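Long-range contacts in macro domain-containing protein (Thermosipho africanus, PDB 7OMU), which joins a DarT-family domain and a macro domain in one chain, the macro domain holding a bound adenosine-5-diphosphoribose: residues 111-116 with 181-186; 84-89 with 168-173; 334-339 with 373-378. The protein carries 1 engineered substitution. All blocks are in the same frame, centred on the assembly; numbering follows the deposited sequence.

Contact 1. Residues 111-116 with 181-186; sequences AVKWTI and YISAIY
The carbonyl oxygen of Tyr-181 receives the N-H of Lys-113, with Lys-113 N to Tyr-181 O at 2.8 Å. The alpha carbon of Val-112 adds a CA-H...O contact to the same oxygen. The N-H...O bond joins two antiparallel neighbours, strands 107-113 and 182-187, in the mixed sheet of the DarT-family domain.

Further along, the strands form a classic beta bulge, in which Ser-183 and Ala-184 together face Ala-111. Ser-183 N gives its hydrogen to Ala-111 O at 2.9 Å, and Ala-111 N gives its own to Ala-184 O, also at 2.9 Å. The near-helical backbone of Ser-183 makes the irregularity. Val-112 and Ile-182 are a non-hydrogen-bonded pair with side chains on one face, where Ile-182 meets helix 35-41.

Past the strand, the chain turns and closes over the Tyr-181 ring. Ile-116 CG1 stands 4.2 Å from the Tyr-181 ring centroid, almost on the ring normal, as a CH-pi contact. Thr-115 CG2 comes in at the ring edge instead, 3.6 Å from Tyr-181 CD1. The Lys-113 chain folds at its third and fourth torsions (chi3 -76°, chi4 -70°), which brings NZ round to its hydrogen bond with Arg-180 O.

At the other end, the Tyr-186 hydroxyl is bonded to Glu-25 and its ring stacks with Phe-213. The methyl of Ala-111 meets the edge of that tyrosine ring, Ala-111 CB to Tyr-186 CE2 being 3.8 Å.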
ATOM      1  N   ALA A 111      15.612  -8.014   5.879  1.00 82.47           N
ATOM      2  CA  ALA A 111      15.219  -7.899   7.299  1.00 85.05           C
ATOM      3  C   ALA A 111      16.479  -7.892   8.170  1.00 87.61           C
ATOM      4  O   ALA A 111      17.362  -8.741   7.955  1.00 90.26           O
ATOM      5  CB  ALA A 111      14.291  -9.025   7.672  1.00 86.80           C
ATOM      6  N   VAL A 112      16.547  -6.952   9.113  1.00 88.37           N
ATOM      7  CA  VAL A 112      17.651  -6.797  10.100  1.00 91.04           C
ATOM      8  C   VAL A 112      17.031  -6.952  11.491  1.00 93.87           C
ATOM      9  O   VAL A 112      15.952  -6.386  11.697  1.00 96.11           O
ATOM     10  CB  VAL A 112      18.345  -5.435   9.913  1.00 91.66           C
ATOM     11  CG1 VAL A 112      19.417  -5.186  10.962  1.00 93.41           C
ATOM     12  CG2 VAL A 112      18.923  -5.294   8.514  1.00 90.91           C
ATOM     13  N   LYS A 113      17.677  -7.696  12.392  1.00100.29           N
ATOM     14  CA  LYS A 113      17.131  -8.051  13.732  1.00107.04           C
ATOM     15  C   LYS A 113      16.967  -6.789  14.585  1.00107.86           C
ATOM     16  O   LYS A 113      17.802  -5.884  14.452  1.00105.00           O
ATOM     17  CB  LYS A 113      18.039  -9.057  14.448  1.00113.67           C
ATOM     18  CG  LYS A 113      17.808 -10.516  14.075  1.00120.77           C
ATOM     19  CD  LYS A 113      18.477 -11.504  15.017  1.00127.85           C
ATOM     20  CE  LYS A 113      19.975 -11.613  14.815  1.00131.59           C
ATOM     21  NZ  LYS A 113      20.310 -12.274  13.530  1.00132.52           N
ATOM     22  N   TRP A 114      15.927  -6.758  15.428  1.00113.98           N
ATOM     23  CA  TRP A 114      15.687  -5.737  16.487  1.00119.15           C
ATOM     24  C   TRP A 114      17.013  -5.423  17.194  1.00114.37           C
ATOM     25  O   TRP A 114      17.258  -4.256  17.540  1.00106.72           O
ATOM     26  CB  TRP A 114      14.613  -6.228  17.480  1.00132.23           C
ATOM     27  CG  TRP A 114      15.083  -7.209  18.522  1.00149.11           C
ATOM     28  CD1 TRP A 114      15.724  -6.916  19.694  1.00154.47           C
ATOM     29  CD2 TRP A 114      14.920  -8.645  18.514  1.00160.26           C
ATOM     30  NE1 TRP A 114      15.986  -8.059  20.402  1.00156.64           N
ATOM     31  CE2 TRP A 114      15.508  -9.136  19.703  1.00161.78           C
ATOM     32  CE3 TRP A 114      14.359  -9.564  17.616  1.00163.44           C
ATOM     33  CZ2 TRP A 114      15.535 -10.499  20.014  1.00165.74           C
ATOM     34  CZ3 TRP A 114      14.389 -10.910  17.923  1.00166.96           C
ATOM     35  CH2 TRP A 114      14.971 -11.368  19.107  1.00168.33           C
ATOM     36  N   THR A 115      17.842  -6.453  17.359  1.00114.67           N
ATOM     37  CA  THR A 115      19.054  -6.493  18.215  1.00115.25           C
ATOM     38  C   THR A 115      20.054  -5.403  17.793  1.00112.90           C
ATOM     39  O   THR A 115      20.889  -5.037  18.629  1.00112.62           O
ATOM     40  CB  THR A 115      19.625  -7.918  18.207  1.00115.78           C
ATOM     41  OG1 THR A 115      20.369  -8.092  19.410  1.00120.06           O
ATOM     42  CG2 THR A 115      20.491  -8.219  17.003  1.00117.24           C
ATOM     43  N   ILE A 116      19.976  -4.882  16.565  1.00109.69           N
ATOM     44  CA  ILE A 116      20.905  -3.818  16.074  1.00110.60           C
ATOM     45  C   ILE A 116      20.623  -2.503  16.807  1.00109.19           C
ATOM     46  O   ILE A 116      21.508  -1.636  16.818  1.00107.58           O
ATOM     47  CB  ILE A 116      20.827  -3.641  14.545  1.00110.08           C
ATOM     48  CG1 ILE A 116      22.018  -2.836  14.020  1.00113.64           C
ATOM     49  CG2 ILE A 116      19.512  -3.015  14.118  1.00105.16           C
ATOM     50  CD1 ILE A 116      22.286  -3.032  12.550  1.00114.22           C
ATOM     51  N   TYR A 181      23.508  -9.684  11.443  1.00 99.47           N
ATOM     52  CA  TYR A 181      22.284  -8.986  11.913  1.00 97.90           C
ATOM     53  C   TYR A 181      21.086  -9.277  10.995  1.00 95.53           C
ATOM     54  O   TYR A 181      19.964  -8.893  11.381  1.00 97.70           O
ATOM     55  CB  TYR A 181      22.513  -7.476  11.985  1.00 98.37           C
ATOM     56  CG  TYR A 181      23.305  -7.004  13.174  1.00100.70           C
ATOM     57  CD1 TYR A 181      22.795  -7.119  14.454  1.00101.53           C
ATOM     58  CD2 TYR A 181      24.544  -6.400  13.015  1.00103.14           C
ATOM     59  CE1 TYR A 181      23.511  -6.673  15.555  1.00104.49           C
ATOM     60  CE2 TYR A 181      25.267  -5.943  14.106  1.00105.33           C
ATOM     61  CZ  TYR A 181      24.745  -6.076  15.381  1.00104.35           C
ATOM     62  OH  TYR A 181      25.433  -5.638  16.473  1.00104.27           O
ATOM     63  N   ILE A 182      21.291  -9.914   9.835  1.00 93.23           N
ATOM     64  CA  ILE A 182      20.218 -10.153   8.821  1.00 91.37           C
ATOM     65  C   ILE A 182      19.374 -11.376   9.225  1.00 91.77           C
ATOM     66  O   ILE A 182      19.945 -12.486   9.336  1.00 92.58           O
ATOM     67  CB  ILE A 182      20.818 -10.297   7.409  1.00 90.84           C
ATOM     68  CG1 ILE A 182      21.527  -9.014   6.976  1.00 91.15           C
ATOM     69  CG2 ILE A 182      19.756 -10.714   6.402  1.00 90.41           C
ATOM     70  CD1 ILE A 182      22.180  -9.099   5.608  1.00 93.22           C
ATOM     71  N   SER A 183      18.061 -11.166   9.407  1.00 89.87           N
ATOM     72  CA  SER A 183      17.048 -12.181   9.806  1.00 91.00           C
ATOM     73  C   SER A 183      16.657 -13.027   8.600  1.00 88.59           C
ATOM     74  O   SER A 183      16.663 -14.262   8.708  1.00 93.44           O
ATOM     75  CB  SER A 183      15.800 -11.541  10.361  1.00 94.17           C
ATOM     76  OG  SER A 183      16.079 -10.716  11.478  1.00102.26           O
ATOM     77  N   ALA A 184      16.263 -12.361   7.519  1.00 84.80           N
ATOM     78  CA  ALA A 184      15.613 -12.972   6.344  1.00 83.86           C
ATOM     79  C   ALA A 184      15.605 -11.970   5.194  1.00 81.96           C
ATOM     80  O   ALA A 184      16.007 -10.815   5.407  1.00 81.70           O
ATOM     81  CB  ALA A 184      14.214 -13.394   6.705  1.00 84.19           C
ATOM     82  N   ILE A 185      15.165 -12.409   4.019  1.00 83.01           N
ATOM     83  CA  ILE A 185      14.962 -11.533   2.831  1.00 82.56           C
ATOM     84  C   ILE A 185      13.533 -11.754   2.335  1.00 80.32           C
ATOM     85  O   ILE A 185      13.177 -12.917   2.056  1.00 77.31           O
ATOM     86  CB  ILE A 185      16.026 -11.816   1.754  1.00 82.94           C
ATOM     87  CG1 ILE A 185      17.432 -11.487   2.260  1.00 82.85           C
ATOM     88  CG2 ILE A 185      15.707 -11.073   0.466  1.00 82.67           C
ATOM     89  CD1 ILE A 185      18.419 -12.590   2.011  1.00 85.87           C
ATOM     90  N   TYR A 186      12.749 -10.677   2.284  1.00 80.08           N
ATOM     91  CA  TYR A 186      11.348 -10.677   1.804  1.00 81.12           C
ATOM     92  C   TYR A 186      11.361 -10.392   0.303  1.00 81.72           C
ATOM     93  O   TYR A 186      12.210  -9.616  -0.168  1.00 79.72           O
ATOM     94  CB  TYR A 186      10.501  -9.692   2.614  1.00 81.58           C
ATOM     95  CG  TYR A 186      10.287 -10.114   4.044  1.00 83.54           C
ATOM     96  CD1 TYR A 186       9.324 -11.053   4.379  1.00 84.41           C
ATOM     97  CD2 TYR A 186      11.069  -9.598   5.064  1.00 85.93           C
ATOM     98  CE1 TYR A 186       9.133 -11.458   5.691  1.00 85.21           C
ATOM     99  CE2 TYR A 186      10.889  -9.994   6.380  1.00 87.23           C
ATOM    100  CZ  TYR A 186       9.914 -10.922   6.694  1.00 85.44           C
ATOM    101  OH  TYR A 186       9.738 -11.309   7.986  1.00 86.10           O
TER

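Contact 2. Residues 84-89 with 168-173; sequences NLYFQP and MAACLV. Engineered in segment 168-173: Ala-170 (natural residue Glu).
Leu-85 and Val-173 meet by their methyl ends, Leu-85 CD1 to Val-173 CG2 at 3.6 Å. Cys-171 lies between this pair and the ring of Phe-87, whose far end comes near Cys-171 CB and whose near edge reaches Ala-169, with Phe-87 CD2 to Ala-169 CB at 4.0 Å. Phe-87 CG points anti to its own carbonyl carbon (chi1 -66°), which lays the ring back along the neighbouring chain.

The motif is an antiparallel strand pair, 82-86 with 170-174, in the second sheet of the DarT-family domain. Leu-85 and Cys-171 are a hydrogen-bonded pair with side chains on one face. Asn-84, Tyr-86, Ala-170 and Leu-172 occupy the other. There Tyr-86 runs side by side with Met-168, Tyr-86 CE1 to Met-168 CB being 3.9 Å, and the carbonyl oxygen of Met-168 lies at the ring edge. Asn-84 sets its amide nitrogen over the centre of the Tyr-86 ring. The same nitrogen, Asn-84 ND2, is 3.6 Å from the methyl of Ala-170, an engineered residue that is Glu in the natural protein.

The polar bonds between the two segments are made by the main chain. Cys-171 N to Leu-85 O measures 2.8 Å and the return bond, Leu-85 N to Cys-171 O, 3.2 Å. Phe-87 N adds a weak bond to Ala-169 O. On its other side strand 170-174 bonds to strand 123-125, with Ala-170 N also hydrogen-bonded to Thr-125 OG1. The peptide groups thus set the alignment of the two strands, while the side chains meet across it mainly by apolar contact.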
ATOM      1  N   ASN A  84      20.224   3.173   5.809  1.00 89.56           N
ATOM      2  CA  ASN A  84      18.823   3.544   6.147  1.00 91.07           C
ATOM      3  C   ASN A  84      17.991   2.271   6.325  1.00 89.39           C
ATOM      4  O   ASN A  84      17.620   1.653   5.305  1.00 94.22           O
ATOM      5  CB  ASN A  84      18.244   4.476   5.079  1.00 93.11           C
ATOM      6  CG  ASN A  84      16.986   5.192   5.518  1.00 93.09           C
ATOM      7  OD1 ASN A  84      17.035   6.355   5.902  1.00 96.66           O
ATOM      8  ND2 ASN A  84      15.856   4.512   5.449  1.00 92.79           N
ATOM      9  N   LEU A  85      17.721   1.893   7.579  1.00 85.98           N
ATOM     10  CA  LEU A  85      16.864   0.736   7.951  1.00 83.26           C
ATOM     11  C   LEU A  85      15.486   1.253   8.373  1.00 80.67           C
ATOM     12  O   LEU A  85      15.385   1.803   9.482  1.00 84.68           O
ATOM     13  CB  LEU A  85      17.534  -0.036   9.092  1.00 83.88           C
ATOM     14  CG  LEU A  85      18.970  -0.486   8.832  1.00 84.90           C
ATOM     15  CD1 LEU A  85      19.492  -1.329   9.981  1.00 86.47           C
ATOM     16  CD2 LEU A  85      19.072  -1.254   7.526  1.00 84.29           C
ATOM     17  N   TYR A  86      14.473   1.094   7.520  1.00 76.56           N
ATOM     18  CA  TYR A  86      13.083   1.564   7.762  1.00 75.10           C
ATOM     19  C   TYR A  86      12.410   0.684   8.821  1.00 74.13           C
ATOM     20  O   TYR A  86      12.678  -0.526   8.849  1.00 73.50           O
ATOM     21  CB  TYR A  86      12.250   1.516   6.479  1.00 75.79           C
ATOM     22  CG  TYR A  86      12.675   2.450   5.375  1.00 75.16           C
ATOM     23  CD1 TYR A  86      12.457   3.815   5.469  1.00 74.57           C
ATOM     24  CD2 TYR A  86      13.257   1.968   4.217  1.00 75.62           C
ATOM     25  CE1 TYR A  86      12.823   4.679   4.449  1.00 74.23           C
ATOM     26  CE2 TYR A  86      13.631   2.815   3.190  1.00 77.22           C
ATOM     27  CZ  TYR A  86      13.412   4.177   3.304  1.00 76.62           C
ATOM     28  OH  TYR A  86      13.789   5.008   2.287  1.00 79.33           O
ATOM     29  N   PHE A  87      11.539   1.273   9.644  1.00 75.34           N
ATOM     30  CA  PHE A  87      10.620   0.541  10.554  1.00 78.14           C
ATOM     31  C   PHE A  87       9.453  -0.015   9.740  1.00 80.21           C
ATOM     32  O   PHE A  87       8.908  -1.079  10.104  1.00 81.86           O
ATOM     33  CB  PHE A  87      10.095   1.459  11.658  1.00 79.18           C
ATOM     34  CG  PHE A  87      11.159   1.933  12.607  1.00 80.59           C
ATOM     35  CD1 PHE A  87      11.599   1.114  13.632  1.00 83.19           C
ATOM     36  CD2 PHE A  87      11.732   3.182  12.460  1.00 81.97           C
ATOM     37  CE1 PHE A  87      12.592   1.540  14.495  1.00 86.34           C
ATOM     38  CE2 PHE A  87      12.727   3.606  13.325  1.00 85.81           C
ATOM     39  CZ  PHE A  87      13.149   2.789  14.346  1.00 87.06           C
ATOM     40  N   GLN A  88       9.072   0.719   8.689  1.00 81.47           N
ATOM     41  CA  GLN A  88       7.991   0.355   7.745  1.00 81.75           C
ATOM     42  C   GLN A  88       8.525   0.467   6.322  1.00 79.58           C
ATOM     43  O   GLN A  88       8.711   1.571   5.821  1.00 77.09           O
ATOM     44  CB  GLN A  88       6.789   1.278   7.959  1.00 85.77           C
ATOM     45  CG  GLN A  88       5.703   1.105   6.909  1.00 87.86           C
ATOM     46  CD  GLN A  88       5.149  -0.296   6.932  1.00 91.27           C
ATOM     47  OE1 GLN A  88       5.622  -1.189   6.220  1.00 87.79           O
ATOM     48  NE2 GLN A  88       4.153  -0.492   7.782  1.00 95.28           N
ATOM     49  N   PRO A  89       8.810  -0.662   5.637  1.00 80.75           N
ATOM     50  CA  PRO A  89       9.273  -0.624   4.248  1.00 82.60           C
ATOM     51  C   PRO A  89       8.154  -0.412   3.213  1.00 85.16           C
ATOM     52  O   PRO A  89       8.460   0.061   2.129  1.00 86.48           O
ATOM     53  CB  PRO A  89       9.906  -2.009   4.053  1.00 82.75           C
ATOM     54  CG  PRO A  89       9.115  -2.902   4.985  1.00 82.47           C
ATOM     55  CD  PRO A  89       8.744  -2.032   6.170  1.00 80.79           C
ATOM     56  N   MET A 168       8.286   6.814   6.893  1.00 84.39           N
ATOM     57  CA  MET A 168       9.676   6.504   6.476  1.00 85.40           C
ATOM     58  C   MET A 168      10.648   6.817   7.617  1.00 84.01           C
ATOM     59  O   MET A 168      11.844   7.006   7.336  1.00 87.07           O
ATOM     60  CB  MET A 168      10.043   7.306   5.227  1.00 88.52           C
ATOM     61  CG  MET A 168       9.247   6.872   4.031  1.00 91.20           C
ATOM     62  SD  MET A 168       9.818   7.636   2.518  1.00 97.05           S
ATOM     63  CE  MET A 168       8.897   9.174   2.573  1.00 98.39           C
ATOM     64  N   ALA A 169      10.157   6.859   8.858  1.00 82.27           N
ATOM     65  CA  ALA A 169      10.997   6.812  10.075  1.00 85.69           C
ATOM     66  C   ALA A 169      11.927   5.609   9.939  1.00 85.35           C
ATOM     67  O   ALA A 169      11.486   4.574   9.371  1.00 87.79           O
ATOM     68  CB  ALA A 169      10.154   6.717  11.326  1.00 88.62           C
ATOM     69  N   ALA A 170      13.163   5.752  10.417  1.00 83.15           N
ATOM     70  CA  ALA A 170      14.264   4.798  10.165  1.00 82.84           C
ATOM     71  C   ALA A 170      15.273   4.825  11.312  1.00 82.56           C
ATOM     72  O   ALA A 170      15.330   5.822  12.061  1.00 80.32           O
ATOM     73  CB  ALA A 170      14.934   5.129   8.853  1.00 83.66           C
ATOM     74  N   CYS A 171      16.030   3.734  11.420  1.00 82.97           N
ATOM     75  CA  CYS A 171      17.229   3.579  12.276  1.00 83.43           C
ATOM     76  C   CYS A 171      18.464   3.707  11.385  1.00 81.26           C
ATOM     77  O   CYS A 171      18.625   2.858  10.494  1.00 80.79           O
ATOM     78  CB  CYS A 171      17.198   2.227  12.972  1.00 85.25           C
ATOM     79  SG  CYS A 171      18.772   1.780  13.740  1.00 89.76           S
ATOM     80  N   LEU A 172      19.276   4.746  11.597  1.00 81.46           N
ATOM     81  CA  LEU A 172      20.501   5.028  10.798  1.00 83.25           C
ATOM     82  C   LEU A 172      21.714   4.387  11.484  1.00 87.00           C
ATOM     83  O   LEU A 172      22.072   4.823  12.593  1.00 89.96           O
ATOM     84  CB  LEU A 172      20.682   6.541  10.656  1.00 83.05           C
ATOM     85  CG  LEU A 172      19.492   7.295  10.069  1.00 81.79           C
ATOM     86  CD1 LEU A 172      19.764   8.788  10.065  1.00 83.11           C
ATOM     87  CD2 LEU A 172      19.166   6.810   8.668  1.00 81.02           C
ATOM     88  N   VAL A 173      22.300   3.370  10.846  1.00 87.69           N
ATOM     89  CA  VAL A 173      23.494   2.620  11.337  1.00 87.60           C
ATOM     90  C   VAL A 173      24.693   3.106  10.532  1.00 88.99           C
ATOM     91  O   VAL A 173      24.655   3.079   9.303  1.00 88.04           O
ATOM     92  CB  VAL A 173      23.305   1.098  11.200  1.00 87.16           C
ATOM     93  CG1 VAL A 173      24.369   0.331  11.957  1.00 89.22           C
ATOM     94  CG2 VAL A 173      21.927   0.650  11.650  1.00 87.46           C
TER

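Contact 3. Residues 334-339 with 373-378; sequences SGLRWI and CRYLTK
The Tyr-375 ring turns one edge to the face of the Arg-337 guanidinium: Tyr-375 CE1 lies 3.8 Å above that plane, off its centre, and the two planes are 89° apart. Arg-337 NH2 lies near the plane of the ring and makes a weak, bent bond to Tyr-375 OH at 3.3 Å. The guanidinium of Arg-374, next to Tyr-375 in the chain, has Tyr-375 CE2 over one face. The firmer partner of the tyrosine hydroxyl is Glu-333, which also has a long, weak ion pair with Arg-374. Its carboxylate probably eases the closeness of the two arginines. Arg-337 reaches the hydroxyl because its chain bends at chi3 (-58°).

Here two helices of the macro domain, 329-346 and 365-376, lie next to each other on one face of the central sheet. Leu-336 CB packs obliquely on the ring, 3.8 Å from Tyr-375 CG. Toward the sheet, Leu-336 CD2 approaches Leu-376 CG at 4.1 Å. Deeper still, Ile-339 CG2 touches Leu-376 CD2 at 4.0 Å, and Ile-339 and Leu-376 both rest on Leu-351 of strand 351-354.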
ATOM      1  N   SER A 334     -29.914  -2.161  -7.992  1.00 93.20           N
ATOM      2  CA  SER A 334     -30.059  -0.922  -8.800  1.00 93.89           C
ATOM      3  C   SER A 334     -28.683  -0.410  -9.240  1.00 90.23           C
ATOM      4  O   SER A 334     -28.462  -0.275 -10.452  1.00 88.50           O
ATOM      5  CB  SER A 334     -30.800   0.135  -8.031  1.00 95.90           C
ATOM      6  OG  SER A 334     -30.851   1.340  -8.780  1.00100.16           O
ATOM      7  N   GLY A 335     -27.804  -0.128  -8.277  1.00 88.17           N
ATOM      8  CA  GLY A 335     -26.449   0.406  -8.513  1.00 87.62           C
ATOM      9  C   GLY A 335     -25.632  -0.497  -9.422  1.00 87.19           C
ATOM     10  O   GLY A 335     -24.914   0.035 -10.286  1.00 88.87           O
ATOM     11  N   LEU A 336     -25.731  -1.816  -9.237  1.00 86.67           N
ATOM     12  CA  LEU A 336     -24.979  -2.817 -10.043  1.00 88.01           C
ATOM     13  C   LEU A 336     -25.475  -2.767 -11.492  1.00 89.72           C
ATOM     14  O   LEU A 336     -24.628  -2.754 -12.399  1.00 91.80           O
ATOM     15  CB  LEU A 336     -25.154  -4.208  -9.427  1.00 88.74           C
ATOM     16  CG  LEU A 336     -24.440  -4.420  -8.092  1.00 87.45           C
ATOM     17  CD1 LEU A 336     -24.949  -5.667  -7.387  1.00 87.51           C
ATOM     18  CD2 LEU A 336     -22.935  -4.499  -8.296  1.00 86.97           C
ATOM     19  N   ARG A 337     -26.794  -2.721 -11.692  1.00 91.43           N
ATOM     20  CA  ARG A 337     -27.428  -2.542 -13.026  1.00 92.20           C
ATOM     21  C   ARG A 337     -26.876  -1.264 -13.657  1.00 91.33           C
ATOM     22  O   ARG A 337     -26.467  -1.317 -14.832  1.00 91.26           O
ATOM     23  CB  ARG A 337     -28.952  -2.473 -12.902  1.00 95.11           C
ATOM     24  CG  ARG A 337     -29.676  -2.179 -14.209  1.00 98.83           C
ATOM     25  CD  ARG A 337     -31.163  -2.488 -14.156  1.00100.84           C
ATOM     26  NE  ARG A 337     -31.437  -3.882 -13.817  1.00100.27           N
ATOM     27  CZ  ARG A 337     -31.387  -4.910 -14.664  1.00100.78           C
ATOM     28  NH1 ARG A 337     -31.056  -4.729 -15.933  1.00101.36           N
ATOM     29  NH2 ARG A 337     -31.655  -6.127 -14.226  1.00102.03           N
ATOM     30  N   TRP A 338     -26.853  -0.168 -12.895  1.00 91.58           N
ATOM     31  CA  TRP A 338     -26.318   1.143 -13.348  1.00 93.31           C
ATOM     32  C   TRP A 338     -24.922   0.929 -13.938  1.00 92.57           C
ATOM     33  O   TRP A 338     -24.692   1.383 -15.075  1.00 96.07           O
ATOM     34  CB  TRP A 338     -26.294   2.180 -12.219  1.00 94.04           C
ATOM     35  CG  TRP A 338     -25.915   3.547 -12.702  1.00 97.66           C
ATOM     36  CD1 TRP A 338     -26.763   4.552 -13.063  1.00101.08           C
ATOM     37  CD2 TRP A 338     -24.583   4.055 -12.907  1.00 99.21           C
ATOM     38  NE1 TRP A 338     -26.054   5.650 -13.473  1.00102.48           N
ATOM     39  CE2 TRP A 338     -24.717   5.376 -13.388  1.00 99.20           C
ATOM     40  CE3 TRP A 338     -23.296   3.531 -12.728  1.00 98.24           C
ATOM     41  CZ2 TRP A 338     -23.615   6.172 -13.694  1.00 99.12           C
ATOM     42  CZ3 TRP A 338     -22.207   4.317 -13.030  1.00 97.78           C
ATOM     43  CH2 TRP A 338     -22.369   5.619 -13.509  1.00 99.29           C
ATOM     44  N   ILE A 339     -24.040   0.252 -13.194  1.00 89.74           N
ATOM     45  CA  ILE A 339     -22.630  -0.019 -13.603  1.00 87.87           C
ATOM     46  C   ILE A 339     -22.645  -0.756 -14.946  1.00 89.37           C
ATOM     47  O   ILE A 339     -21.990  -0.273 -15.893  1.00 91.28           O
ATOM     48  CB  ILE A 339     -21.881  -0.793 -12.501  1.00 85.57           C
ATOM     49  CG1 ILE A 339     -21.656   0.091 -11.272  1.00 84.63           C
ATOM     50  CG2 ILE A 339     -20.575  -1.376 -13.030  1.00 84.74           C
ATOM     51  CD1 ILE A 339     -21.050  -0.629 -10.092  1.00 83.91           C
ATOM     52  N   CYS A 373     -21.545 -10.571  -8.231  1.00 85.96           N
ATOM     53  CA  CYS A 373     -20.903 -11.404  -9.284  1.00 87.97           C
ATOM     54  C   CYS A 373     -21.845 -11.509 -10.487  1.00 88.57           C
ATOM     55  O   CYS A 373     -21.393 -11.220 -11.610  1.00 88.34           O
ATOM     56  CB  CYS A 373     -20.533 -12.787  -8.757  1.00 88.76           C
ATOM     57  SG  CYS A 373     -19.120 -12.759  -7.625  1.00 89.36           S
ATOM     58  N   ARG A 374     -23.108 -11.879 -10.242  1.00 89.51           N
ATOM     59  CA  ARG A 374     -24.192 -11.972 -11.256  1.00 91.60           C
ATOM     60  C   ARG A 374     -24.083 -10.807 -12.242  1.00 90.79           C
ATOM     61  O   ARG A 374     -24.157 -11.061 -13.449  1.00 93.23           O
ATOM     62  CB  ARG A 374     -25.575 -11.918 -10.599  1.00 95.69           C
ATOM     63  CG  ARG A 374     -26.108 -13.255 -10.105  1.00101.53           C
ATOM     64  CD  ARG A 374     -27.491 -13.087  -9.494  1.00105.87           C
ATOM     65  NE  ARG A 374     -28.372 -12.316 -10.375  1.00109.14           N
ATOM     66  CZ  ARG A 374     -29.332 -11.474  -9.979  1.00110.23           C
ATOM     67  NH1 ARG A 374     -29.577 -11.264  -8.693  1.00110.15           N
ATOM     68  NH2 ARG A 374     -30.047 -10.825 -10.882  1.00110.96           N
ATOM     69  N   TYR A 375     -23.925  -9.580 -11.738  1.00 88.26           N
ATOM     70  CA  TYR A 375     -23.962  -8.334 -12.542  1.00 89.78           C
ATOM     71  C   TYR A 375     -22.575  -8.020 -13.110  1.00 90.40           C
ATOM     72  O   TYR A 375     -22.476  -7.745 -14.320  1.00 93.36           O
ATOM     73  CB  TYR A 375     -24.514  -7.178 -11.706  1.00 90.40           C
ATOM     74  CG  TYR A 375     -26.019  -7.155 -11.635  1.00 93.05           C
ATOM     75  CD1 TYR A 375     -26.775  -6.555 -12.634  1.00 94.61           C
ATOM     76  CD2 TYR A 375     -26.692  -7.754 -10.585  1.00 93.43           C
ATOM     77  CE1 TYR A 375     -28.159  -6.540 -12.583  1.00 95.01           C
ATOM     78  CE2 TYR A 375     -28.076  -7.754 -10.523  1.00 96.01           C
ATOM     79  CZ  TYR A 375     -28.814  -7.145 -11.524  1.00 95.70           C
ATOM     80  OH  TYR A 375     -30.177  -7.136 -11.452  1.00 95.92           O
ATOM     81  N   LEU A 376     -21.541  -8.052 -12.269  1.00 89.85           N
ATOM     82  CA  LEU A 376     -20.187  -7.549 -12.624  1.00 89.92           C
ATOM     83  C   LEU A 376     -19.456  -8.550 -13.526  1.00 92.48           C
ATOM     84  O   LEU A 376     -18.433  -8.160 -14.119  1.00 96.80           O
ATOM     85  CB  LEU A 376     -19.402  -7.279 -11.340  1.00 87.66           C
ATOM     86  CG  LEU A 376     -19.930  -6.131 -10.487  1.00 87.59           C
ATOM     87  CD1 LEU A 376     -19.230  -6.093  -9.141  1.00 86.34           C
ATOM     88  CD2 LEU A 376     -19.767  -4.803 -11.208  1.00 87.93           C
ATOM     89  N   THR A 377     -19.952  -9.783 -13.637  1.00 92.94           N
ATOM     90  CA  THR A 377     -19.392 -10.801 -14.565  1.00 94.08           C
ATOM     91  C   THR A 377     -19.700 -10.369 -16.003  1.00 95.06           C
ATOM     92  O   THR A 377     -18.902 -10.686 -16.896  1.00 97.11           O
ATOM     93  CB  THR A 377     -19.895 -12.207 -14.216  1.00 93.68           C
ATOM     94  OG1 THR A 377     -18.993 -13.136 -14.815  1.00 96.61           O
ATOM     95  CG2 THR A 377     -21.314 -12.469 -14.666  1.00 93.63           C
ATOM     96  N   LYS A 378     -20.804  -9.646 -16.203  1.00 97.17           N
ATOM     97  CA  LYS A 378     -21.220  -9.112 -17.526  1.00 99.91           C
ATOM     98  C   LYS A 378     -20.162  -8.126 -18.046  1.00101.30           C
ATOM     99  O   LYS A 378     -19.969  -8.089 -19.270  1.00106.70           O
ATOM    100  CB  LYS A 378     -22.589  -8.430 -17.438  1.00100.75           C
ATOM    101  CG  LYS A 378     -23.760  -9.308 -17.009  1.00102.36           C
ATOM    102  CD  LYS A 378     -25.098  -8.571 -17.064  1.00106.61           C
ATOM    103  CE  LYS A 378     -26.133  -9.007 -16.040  1.00107.98           C
ATOM    104  NZ  LYS A 378     -26.999 -10.109 -16.527  1.00110.21           N
TER

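Overall arrangement
From the N terminus, residues 84-89 come first, then 111-116. Contact 2 closes its loop when the chain returns at 168-173, and contact 1 closes a little later at 181-186. The two loops therefore cross. Contact 1 ties strands of the mixed sheet, contact 2 strands of the antiparallel sheet, both in the DarT-family domain. They also touch: Ile-116 CD1 packs on Val-173 CG2 at 3.8 Å, and Val-112 meets Leu-85. Contact 3 follows in series and closes a shorter loop between two helices of the macro domain. Its centre is about 47 Å from that of contact 1 and 44 Å from that of contact 2.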